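Local coordinates for vacuolar aminopeptidase 1 (Saccharomyces cerevisiae, PDB 5JGF), which removes N-terminal amino acids, preferably neutral or hydrophobic ones, from peptides in the yeast vacuole as a zinc-dependent, dodecameric M18 aminopeptidase, at residues D[64-69]-D[304-309]; D[96-101]-D[237-242]. All coordinates share one frame; numbering follows the deposited sequence.

How the contacts relate
Contact 1 lies at one end of strands of the large mixed sheet: it joins the turn between strands 58-65 and 69-76 to the loop that runs from strand 289-295 to helix 312-324. Contact 2 pairs two strands of the separate six-stranded antiparallel sheet, and both its segments fall between those of contact 1 in sequence. Their centres lie 18 Å apart and their nearest atoms about 6 Å, so they do not touch. The side chain of Asn69 is about 9 Å from that of the zinc ligand His91; that of Thr96 is about 8 Å from that of the ligand Glu299 and about 11 Å from a bound zinc ion, so neither contact supplies a ligand. A second subunit reaches both contacts.

Contact 1 of 2, residues D[64-69]-D[304-309]; sequences IRNGTN and TRQGAK
The beta-hairpin turn between strands 58-65 and 69-76, closed by a classic bulge that sets Thr68 and Asn69 together opposite Arg65, packs against the type I turn Thr304 to Gly307 in the loop after strand 289-295. Arg65 makes the direct bond between them: its NH1 donates to Arg305 O at 2.8 Å, with an N-H...O angle of 156° and the acceptor close to the guanidinium plane. A bend at chi3 (-64°) turns the end of the Arg65 chain to this carbonyl, while its CG lies over one face of the Arg305 guanidinium, toward its rim, 3.7 Å from Arg305 NH1. The amides of Asn66 and Gln306 stack with planes 13° apart, Asn66 CG being 3.4 Å from Gln306 NE2. A nearly straight bond from Asn66 ND2 to Thr68 OG1 (3.2 Å) holds the Asn66 amide in its rotation. One water accepts from both Arg305 NE and Gln306 NE2, another from Asn66 N and Arg305 NH2, and a third sits between Asn69 OD1 and Gly307 O. Beyond the segments, Asp296 bonds Thr68 OG1, Asn297 holds Gln306 OE1, and Asn69 ND2 donates to Leu294 O. In the second subunit, Arg426 NH1 bonds Asn66 OD1 and Gly424 O accepts from Arg305 NH1. Glu46, salt-bridged to Arg65, probably offsets that charge, while Arg305, with Arg426 also near, relies on carbonyl and water acceptors.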
loop_
_atom_site.group_PDB
_atom_site.type_symbol
_atom_site.label_atom_id
_atom_site.label_comp_id
_atom_site.label_asym_id
_atom_site.label_seq_id
_atom_site.Cartn_x
_atom_site.Cartn_y
_atom_site.Cartn_z
ATOM N N ILE D 64 24.098 32.325 -42.490
ATOM C CA ILE D 64 23.496 31.092 -42.015
ATOM C C ILE D 64 24.558 30.192 -41.416
ATOM O O ILE D 64 25.684 30.129 -41.909
ATOM C CB ILE D 64 22.803 30.341 -43.173
ATOM C CG1 ILE D 64 21.720 31.232 -43.785
ATOM C CG2 ILE D 64 22.193 29.032 -42.667
ATOM C CD1 ILE D 64 21.087 30.653 -45.034
ATOM N N ARG D 65 24.198 29.506 -40.338
ATOM C CA ARG D 65 25.112 28.584 -39.690
ATOM C C ARG D 65 24.442 27.215 -39.632
ATOM O O ARG D 65 23.276 27.111 -39.253
ATOM C CB ARG D 65 25.438 29.051 -38.268
ATOM C CG ARG D 65 26.308 28.061 -37.494
ATOM C CD ARG D 65 26.587 28.540 -36.082
ATOM N NE ARG D 65 27.365 29.774 -36.065
ATOM C CZ ARG D 65 27.710 30.428 -34.960
ATOM N NH1 ARG D 65 27.342 29.966 -33.769
ATOM N NH2 ARG D 65 28.424 31.543 -35.045
ATOM N N ASN D 66 25.172 26.179 -40.040
ATOM C CA ASN D 66 24.666 24.806 -39.993
ATOM C C ASN D 66 23.431 24.577 -40.863
ATOM O O ASN D 66 22.860 23.485 -40.862
ATOM C CB ASN D 66 24.337 24.441 -38.538
ATOM C CG ASN D 66 24.267 22.943 -38.307
ATOM O OD1 ASN D 66 25.261 22.240 -38.466
ATOM N ND2 ASN D 66 23.088 22.449 -37.927
ATOM N N GLY D 67 23.023 25.604 -41.605
ATOM C CA GLY D 67 21.845 25.494 -42.448
ATOM C C GLY D 67 20.546 25.529 -41.652
ATOM O O GLY D 67 19.472 25.312 -42.207
ATOM N N THR D 68 20.641 25.821 -40.356
ATOM C CA THR D 68 19.466 25.849 -39.481
ATOM C C THR D 68 19.435 27.032 -38.510
ATOM O O THR D 68 18.533 27.129 -37.678
ATOM C CB THR D 68 19.399 24.564 -38.627
ATOM O OG1 THR D 68 20.571 24.486 -37.802
ATOM C CG2 THR D 68 19.335 23.329 -39.506
ATOM N N ASN D 69 20.419 27.920 -38.621
ATOM C CA ASN D 69 20.564 29.080 -37.739
ATOM C C ASN D 69 20.811 30.264 -38.683
ATOM O O ASN D 69 21.844 30.324 -39.349
ATOM C CB ASN D 69 21.773 28.808 -36.831
ATOM C CG ASN D 69 22.025 29.884 -35.779
ATOM O OD1 ASN D 69 23.095 29.888 -35.165
ATOM N ND2 ASN D 69 21.065 30.772 -35.550
ATOM N N THR D 304 24.001 24.372 -28.237
ATOM C CA THR D 304 24.624 23.823 -29.443
ATOM C C THR D 304 25.155 25.053 -30.174
ATOM O O THR D 304 24.779 26.179 -29.841
ATOM C CB THR D 304 23.615 23.112 -30.368
ATOM O OG1 THR D 304 22.697 24.072 -30.903
ATOM C CG2 THR D 304 22.841 22.032 -29.602
ATOM N N ARG D 305 26.013 24.862 -31.166
ATOM C CA ARG D 305 26.547 26.025 -31.863
ATOM C C ARG D 305 25.483 26.739 -32.689
ATOM O O ARG D 305 25.606 27.934 -32.954
ATOM C CB ARG D 305 27.731 25.629 -32.748
ATOM C CG ARG D 305 27.362 24.963 -34.048
ATOM C CD ARG D 305 28.614 24.586 -34.824
ATOM N NE ARG D 305 28.270 24.125 -36.161
ATOM C CZ ARG D 305 28.583 24.771 -37.276
ATOM N NH1 ARG D 305 29.263 25.906 -37.223
ATOM N NH2 ARG D 305 28.186 24.291 -38.446
ATOM N N GLN D 306 24.429 26.017 -33.073
ATOM C CA GLN D 306 23.362 26.613 -33.870
ATOM C C GLN D 306 22.171 27.061 -33.020
ATOM O O GLN D 306 21.154 27.510 -33.546
ATOM C CB GLN D 306 22.897 25.639 -34.967
ATOM C CG GLN D 306 22.362 24.298 -34.465
ATOM C CD GLN D 306 23.423 23.204 -34.407
ATOM O OE1 GLN D 306 23.169 22.102 -33.909
ATOM N NE2 GLN D 306 24.607 23.494 -34.925
ATOM N N GLY D 307 22.311 26.933 -31.704
ATOM C CA GLY D 307 21.264 27.353 -30.788
ATOM C C GLY D 307 21.594 28.730 -30.235
ATOM O O GLY D 307 22.666 29.270 -30.519
ATOM N N ALA D 308 20.692 29.299 -29.440
ATOM C CA ALA D 308 20.913 30.630 -28.872
ATOM C C ALA D 308 22.227 30.766 -28.114
ATOM O O ALA D 308 22.858 31.819 -28.157
ATOM C CB ALA D 308 19.750 31.018 -27.961
ATOM N N LYS D 309 22.641 29.712 -27.418
ATOM C CA LYS D 309 23.881 29.774 -26.657
ATOM C C LYS D 309 25.115 29.736 -27.559
ATOM O O LYS D 309 26.228 29.988 -27.095
ATOM C CB LYS D 309 23.926 28.636 -25.629
ATOM C CG LYS D 309 22.816 28.729 -24.575
ATOM C CD LYS D 309 22.856 27.553 -23.603
ATOM C CE LYS D 309 21.692 27.595 -22.614
ATOM N NZ LYS D 309 21.769 28.754 -21.676
HETATM O O HOH W 1 26.727 21.725 -35.529
HETATM O O HOH W 2 27.872 25.764 -40.822
HETATM O O HOH W 3 23.719 30.792 -32.651
#

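Contact 2 of 2, residues D[96-101]-D[237-242]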
loop_
_atom_site.group_PDB
_atom_site.type_symbol
_atom_site.label_atom_id
_atom_site.label_comp_id
_atom_site.label_asym_id
_atom_site.label_seq_id
_atom_site.Cartn_x
_atom_site.Cartn_y
_atom_site.Cartn_z
ATOM N N THR D 96 9.721 17.214 -33.451
ATOM C CA THR D 96 9.599 16.347 -34.605
ATOM C C THR D 96 10.110 14.950 -34.281
ATOM O O THR D 96 10.358 14.618 -33.119
ATOM C CB THR D 96 10.377 16.940 -35.817
ATOM O OG1 THR D 96 10.071 16.195 -36.998
ATOM C CG2 THR D 96 11.883 16.896 -35.575
ATOM N N VAL D 97 10.245 14.129 -35.315
ATOM C CA VAL D 97 10.741 12.765 -35.169
ATOM C C VAL D 97 11.893 12.635 -36.159
ATOM O O VAL D 97 11.752 12.976 -37.332
ATOM C CB VAL D 97 9.632 11.733 -35.490
ATOM C CG1 VAL D 97 10.205 10.329 -35.496
ATOM C CG2 VAL D 97 8.520 11.838 -34.458
ATOM N N LYS D 98 13.034 12.153 -35.678
ATOM C CA LYS D 98 14.230 12.020 -36.508
ATOM C C LYS D 98 14.558 10.581 -36.866
ATOM O O LYS D 98 14.500 9.702 -36.010
ATOM C CB LYS D 98 15.439 12.601 -35.764
ATOM C CG LYS D 98 15.380 14.088 -35.467
ATOM C CD LYS D 98 15.641 14.885 -36.729
ATOM C CE LYS D 98 15.862 16.359 -36.432
ATOM N NZ LYS D 98 16.235 17.079 -37.684
ATOM N N LEU D 99 14.907 10.328 -38.125
ATOM C CA LEU D 99 15.305 8.976 -38.489
ATOM C C LEU D 99 16.616 8.743 -37.748
ATOM O O LEU D 99 17.424 9.661 -37.611
ATOM C CB LEU D 99 15.549 8.846 -39.994
ATOM C CG LEU D 99 14.403 8.263 -40.818
ATOM C CD1 LEU D 99 13.239 9.242 -40.837
ATOM C CD2 LEU D 99 14.886 7.977 -42.231
ATOM N N LYS D 100 16.827 7.528 -37.258
ATOM C CA LYS D 100 18.060 7.218 -36.549
ATOM C C LYS D 100 19.211 7.091 -37.550
ATOM O O LYS D 100 18.977 6.947 -38.748
ATOM C CB LYS D 100 17.892 5.916 -35.760
ATOM C CG LYS D 100 17.127 6.104 -34.452
ATOM C CD LYS D 100 16.736 4.778 -33.826
ATOM C CE LYS D 100 16.120 4.984 -32.443
ATOM N NZ LYS D 100 15.104 3.924 -32.163
ATOM N N PRO D 101 20.467 7.177 -37.072
ATOM C CA PRO D 101 21.653 7.065 -37.931
ATOM C C PRO D 101 21.513 5.840 -38.831
ATOM O O PRO D 101 21.911 5.850 -39.998
ATOM C CB PRO D 101 22.787 6.941 -36.922
ATOM C CG PRO D 101 22.329 7.862 -35.837
ATOM C CD PRO D 101 20.859 7.492 -35.685
ATOM N N ASP D 237 19.871 13.790 -42.794
ATOM C CA ASP D 237 19.255 14.245 -41.553
ATOM C C ASP D 237 17.801 14.472 -41.948
ATOM O O ASP D 237 17.438 15.549 -42.421
ATOM C CB ASP D 237 19.903 15.559 -41.100
ATOM C CG ASP D 237 19.331 16.083 -39.793
ATOM O OD1 ASP D 237 18.371 15.481 -39.268
ATOM O OD2 ASP D 237 19.841 17.112 -39.294
ATOM N N LEU D 238 16.979 13.442 -41.769
ATOM C CA LEU D 238 15.570 13.511 -42.145
ATOM C C LEU D 238 14.612 13.465 -40.959
ATOM O O LEU D 238 14.894 12.821 -39.947
ATOM C CB LEU D 238 15.231 12.359 -43.101
ATOM C CG LEU D 238 16.129 12.203 -44.336
ATOM C CD1 LEU D 238 15.639 11.031 -45.187
ATOM C CD2 LEU D 238 16.117 13.493 -45.146
ATOM N N ASP D 239 13.484 14.158 -41.109
ATOM C CA ASP D 239 12.429 14.222 -40.098
ATOM C C ASP D 239 11.207 13.492 -40.630
ATOM O O ASP D 239 11.080 13.253 -41.833
ATOM C CB ASP D 239 11.907 15.649 -39.876
ATOM C CG ASP D 239 12.925 16.601 -39.311
ATOM O OD1 ASP D 239 12.531 17.769 -39.116
ATOM O OD2 ASP D 239 14.080 16.215 -39.059
ATOM N N LEU D 240 10.304 13.170 -39.711
ATOM C CA LEU D 240 9.008 12.604 -40.049
ATOM C C LEU D 240 8.123 13.704 -39.480
ATOM O O LEU D 240 8.348 14.163 -38.357
ATOM C CB LEU D 240 8.739 11.284 -39.328
ATOM C CG LEU D 240 9.439 10.048 -39.885
ATOM C CD1 LEU D 240 8.813 8.816 -39.236
ATOM C CD2 LEU D 240 9.273 9.979 -41.408
ATOM N N PHE D 241 7.135 14.145 -40.249
ATOM C CA PHE D 241 6.266 15.229 -39.808
ATOM C C PHE D 241 4.855 15.069 -40.353
ATOM O O PHE D 241 4.636 14.344 -41.320
ATOM C CB PHE D 241 6.853 16.552 -40.299
ATOM C CG PHE D 241 7.253 16.518 -41.746
ATOM C CD1 PHE D 241 6.294 16.621 -42.751
ATOM C CD2 PHE D 241 8.582 16.313 -42.105
ATOM C CE1 PHE D 241 6.654 16.520 -44.100
ATOM C CE2 PHE D 241 8.955 16.209 -43.448
ATOM C CZ PHE D 241 7.988 16.312 -44.447
ATOM N N ASP D 242 3.905 15.763 -39.729
ATOM C CA ASP D 242 2.505 15.714 -40.145
ATOM C C ASP D 242 2.359 16.435 -41.486
ATOM O O ASP D 242 2.771 17.588 -41.619
ATOM C CB ASP D 242 1.622 16.412 -39.100
ATOM C CG ASP D 242 0.144 16.110 -39.277
ATOM O OD1 ASP D 242 -0.276 15.773 -40.404
ATOM O OD2 ASP D 242 -0.605 16.221 -38.287
HETATM O O HOH W 4 19.195 17.242 -36.710
HETATM O O HOH W 5 18.180 11.131 -40.331
HETATM O O HOH W 6 17.927 12.768 -38.626
#
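Val97 and Leu240 form an antiparallel hydrogen-bonded pair in the six-stranded sheet, with Leu240 N donating to Val97 O at 2.8 Å. Leu99 N reaches Leu238 O at 3.1 Å, and the next pair, Lys98 with Asp239, is non-hydrogen-bonded, its CA atoms 4.6 Å apart. The tight part is apolar: Val97 CB meets Leu240 CB at 4.0 Å, and Leu99 CD1 comes in at about a right angle to touch Leu240 CG. Ile134 of strand 132-140 packs on both Leu99 and Leu240.

The other face carries a salt-bridge network of Lys98, Asp237 and Asp239, with waters around Lys98 NZ, Asp237 and Leu99 O, although Val383 of a second subunit also packs on Asp237. Lys98 bends at chi2 (-75°) to run alongside Asp239, and its NZ makes a salt bridge to Asp239 OD2 on the syn lone pair at 2.7 Å. A second salt bridge joins NZ to Asp237 OD1 at 3.1 Å, 28° out of the carboxylate plane, and a water links NZ to Asp237 OD2, which Tyr26 also holds. A methionine in place of Lys98 would probably leave two neighbouring carboxylates of one strand without their shared cation. One ammonium thus bridges two acids, and its charge is likely to ease their mutual repulsion and favour their ionised forms.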